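Local coordinates for putative uncharacterized protein (PDB 3FAC) that is of unknown function but belongs to the Gfa family, whose members are generally zinc-binding, and may act as a carbon-sulfur lyase, at residues C28-C31 against R32-A36. Residues are numbered along the deposited sequence; the frame is centred on the assembly and turned at random.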
ATOM      1  N   CYS A  28      14.647   1.191   0.063  1.00 32.00           N
ATOM      2  CA  CYS A  28      15.169   2.521  -0.219  1.00 30.51           C
ATOM      3  C   CYS A  28      15.032   3.366   1.051  1.00 30.73           C
ATOM      4  O   CYS A  28      14.404   2.934   2.022  1.00 31.26           O
ATOM      5  CB  CYS A  28      14.399   3.169  -1.375  1.00 30.09           C
ATOM      6  SG  CYS A  28      12.637   3.428  -1.084  1.00 25.94           S
ATOM      7  N   SER A  29      15.613   4.561   1.050  1.00 29.87           N
ATOM      8  CA  SER A  29      15.554   5.429   2.225  1.00 28.31           C
ATOM      9  C   SER A  29      14.137   5.628   2.774  1.00 27.09           C
ATOM     10  O   SER A  29      13.948   5.741   3.984  1.00 26.60           O
ATOM     11  CB  SER A  29      16.184   6.793   1.916  1.00 27.34           C
ATOM     12  OG  SER A  29      15.470   7.479   0.901  1.00 29.86           O
ATOM     13  N   PHE A  30      13.145   5.665   1.890  1.00 25.13           N
ATOM     14  CA  PHE A  30      11.764   5.858   2.318  1.00 24.55           C
ATOM     15  C   PHE A  30      11.060   4.556   2.699  1.00 24.90           C
ATOM     16  O   PHE A  30      10.528   4.431   3.804  1.00 25.58           O
ATOM     17  CB  PHE A  30      10.963   6.562   1.221  1.00 22.42           C
ATOM     18  CG  PHE A  30       9.501   6.734   1.546  1.00 20.93           C
ATOM     19  CD1 PHE A  30       9.096   7.589   2.561  1.00 20.97           C
ATOM     20  CD2 PHE A  30       8.531   6.053   0.818  1.00 19.03           C
ATOM     21  CE1 PHE A  30       7.739   7.766   2.848  1.00 20.87           C
ATOM     22  CE2 PHE A  30       7.178   6.219   1.091  1.00 17.87           C
ATOM     23  CZ  PHE A  30       6.778   7.081   2.110  1.00 19.85           C
ATOM     24  N   CYS A  31      11.052   3.592   1.787  1.00 24.23           N
ATOM     25  CA  CYS A  31      10.387   2.323   2.047  1.00 24.43           C
ATOM     26  C   CYS A  31      10.934   1.627   3.290  1.00 24.35           C
ATOM     27  O   CYS A  31      10.180   1.021   4.050  1.00 21.10           O
ATOM     28  CB  CYS A  31      10.505   1.409   0.825  1.00 24.69           C
ATOM     29  SG  CYS A  31       9.779   2.109  -0.697  1.00 29.28           S
ATOM     30  N   ARG A  32      12.242   1.721   3.506  1.00 25.40           N
ATOM     31  CA  ARG A  32      12.851   1.099   4.675  1.00 24.99           C
ATOM     32  C   ARG A  32      12.229   1.706   5.926  1.00 25.06           C
ATOM     33  O   ARG A  32      12.115   1.042   6.959  1.00 24.39           O
ATOM     34  CB  ARG A  32      14.353   1.348   4.698  1.00 27.50           C
ATOM     35  CG  ARG A  32      14.743   2.751   5.158  1.00 31.08           C
ATOM     36  CD  ARG A  32      16.246   2.860   5.282  1.00 32.96           C
ATOM     37  NE  ARG A  32      16.892   2.547   4.012  1.00 35.33           N
ATOM     38  CZ  ARG A  32      18.192   2.326   3.869  1.00 36.12           C
ATOM     39  NH1 ARG A  32      18.998   2.380   4.922  1.00 35.19           N
ATOM     40  NH2 ARG A  32      18.685   2.053   2.669  1.00 35.78           N
ATOM     41  N   ARG A  33      11.840   2.976   5.829  1.00 23.93           N
ATOM     42  CA  ARG A  33      11.216   3.677   6.947  1.00 23.67           C
ATOM     43  C   ARG A  33       9.736   3.306   7.101  1.00 23.37           C
ATOM     44  O   ARG A  33       9.209   3.306   8.213  1.00 21.80           O
ATOM     45  CB  ARG A  33      11.374   5.197   6.788  1.00 23.83           C
ATOM     46  CG  ARG A  33      12.756   5.733   7.182  1.00 21.16           C
ATOM     47  CD  ARG A  33      12.770   7.255   7.165  1.00 20.86           C
ATOM     48  NE  ARG A  33      14.014   7.841   7.667  1.00 21.41           N
ATOM     49  CZ  ARG A  33      15.198   7.736   7.068  1.00 20.34           C
ATOM     50  NH1 ARG A  33      15.314   7.059   5.936  1.00 19.61           N
ATOM     51  NH2 ARG A  33      16.262   8.328   7.593  1.00 16.84           N
ATOM     52  N   ARG A  34       9.067   3.000   5.990  1.00 23.79           N
ATOM     53  CA  ARG A  34       7.665   2.580   6.032  1.00 24.35           C
ATOM     54  C   ARG A  34       7.640   1.254   6.791  1.00 25.16           C
ATOM     55  O   ARG A  34       6.963   1.117   7.809  1.00 25.83           O
ATOM     56  CB  ARG A  34       7.129   2.326   4.624  1.00 26.29           C
ATOM     57  CG  ARG A  34       6.296   3.419   3.979  1.00 25.35           C
ATOM     58  CD  ARG A  34       6.014   2.966   2.555  1.00 25.66           C
ATOM     59  NE  ARG A  34       5.185   3.871   1.772  1.00 25.02           N
ATOM     60  CZ  ARG A  34       5.060   3.788   0.450  1.00 25.00           C
ATOM     61  NH1 ARG A  34       5.717   2.845  -0.216  1.00 24.15           N
ATOM     62  NH2 ARG A  34       4.279   4.640  -0.206  1.00 24.20           N
ATOM     63  N   GLY A  35       8.385   0.280   6.265  1.00 25.26           N
ATOM     64  CA  GLY A  35       8.476  -1.033   6.880  1.00 25.98           C
ATOM     65  C   GLY A  35       7.419  -2.036   6.452  1.00 26.30           C
ATOM     66  O   GLY A  35       7.459  -3.201   6.858  1.00 26.63           O
ATOM     67  N   ALA A  36       6.480  -1.601   5.619  1.00 25.98           N
ATOM     68  CA  ALA A  36       5.402  -2.470   5.168  1.00 25.02           C
ATOM     69  C   ALA A  36       5.772  -3.433   4.045  1.00 24.42           C
ATOM     70  O   ALA A  36       6.774  -3.258   3.358  1.00 23.82           O
ATOM     71  CB  ALA A  36       4.211  -1.622   4.744  1.00 23.41           C
TER
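The carbonyl oxygen of C28 is gripped twice by R32: the backbone N of R32 lies 2.9 Å from C28 O, and NE adds a weak bond of 3.2 Å to C28 O, which lies at the edge of the guanidinium, in its plane. The side chain of R32 folds back, CG lying between its own backbone N and carbonyl carbon (chi1 77°) and the chain bending at chi3; NH2 continues weakly to D27 O. R33 reaches back as well: its chain runs extended as far as NE and then turns at chi4, which brings NH1 to within 2.7 Å of S29 O. Long arginines suit this exposed turn because they can reach back to the carbonyls of C28 and S29 in the loop that leads into it. Helix 31-34, the one short helix of this beta-rich Gfa-family domain, follows a cysteine-containing loop, and C31 ties it to C26 through a disulfide. F30 O accepts from R34 N, and the turn ends where G35 N donates to C31 O at 2.9 Å. G35 has positive phi (88°), at which a side chain would jam against the preceding carbonyl. CE2 of F30 sits over one face of the R34 guanidinium, 3.2 Å from R34 NE, with ring and guanidinium planes 59° apart. A flat aromatic suits this site, its CE2 touching R34 while the ring meets those of Y58, F60 and H67; R34 makes a cation-pi contact with Y76. An alanine in place of R34 would remove the cation from Y76 and would probably open a gap beside the rim of the F30 ring.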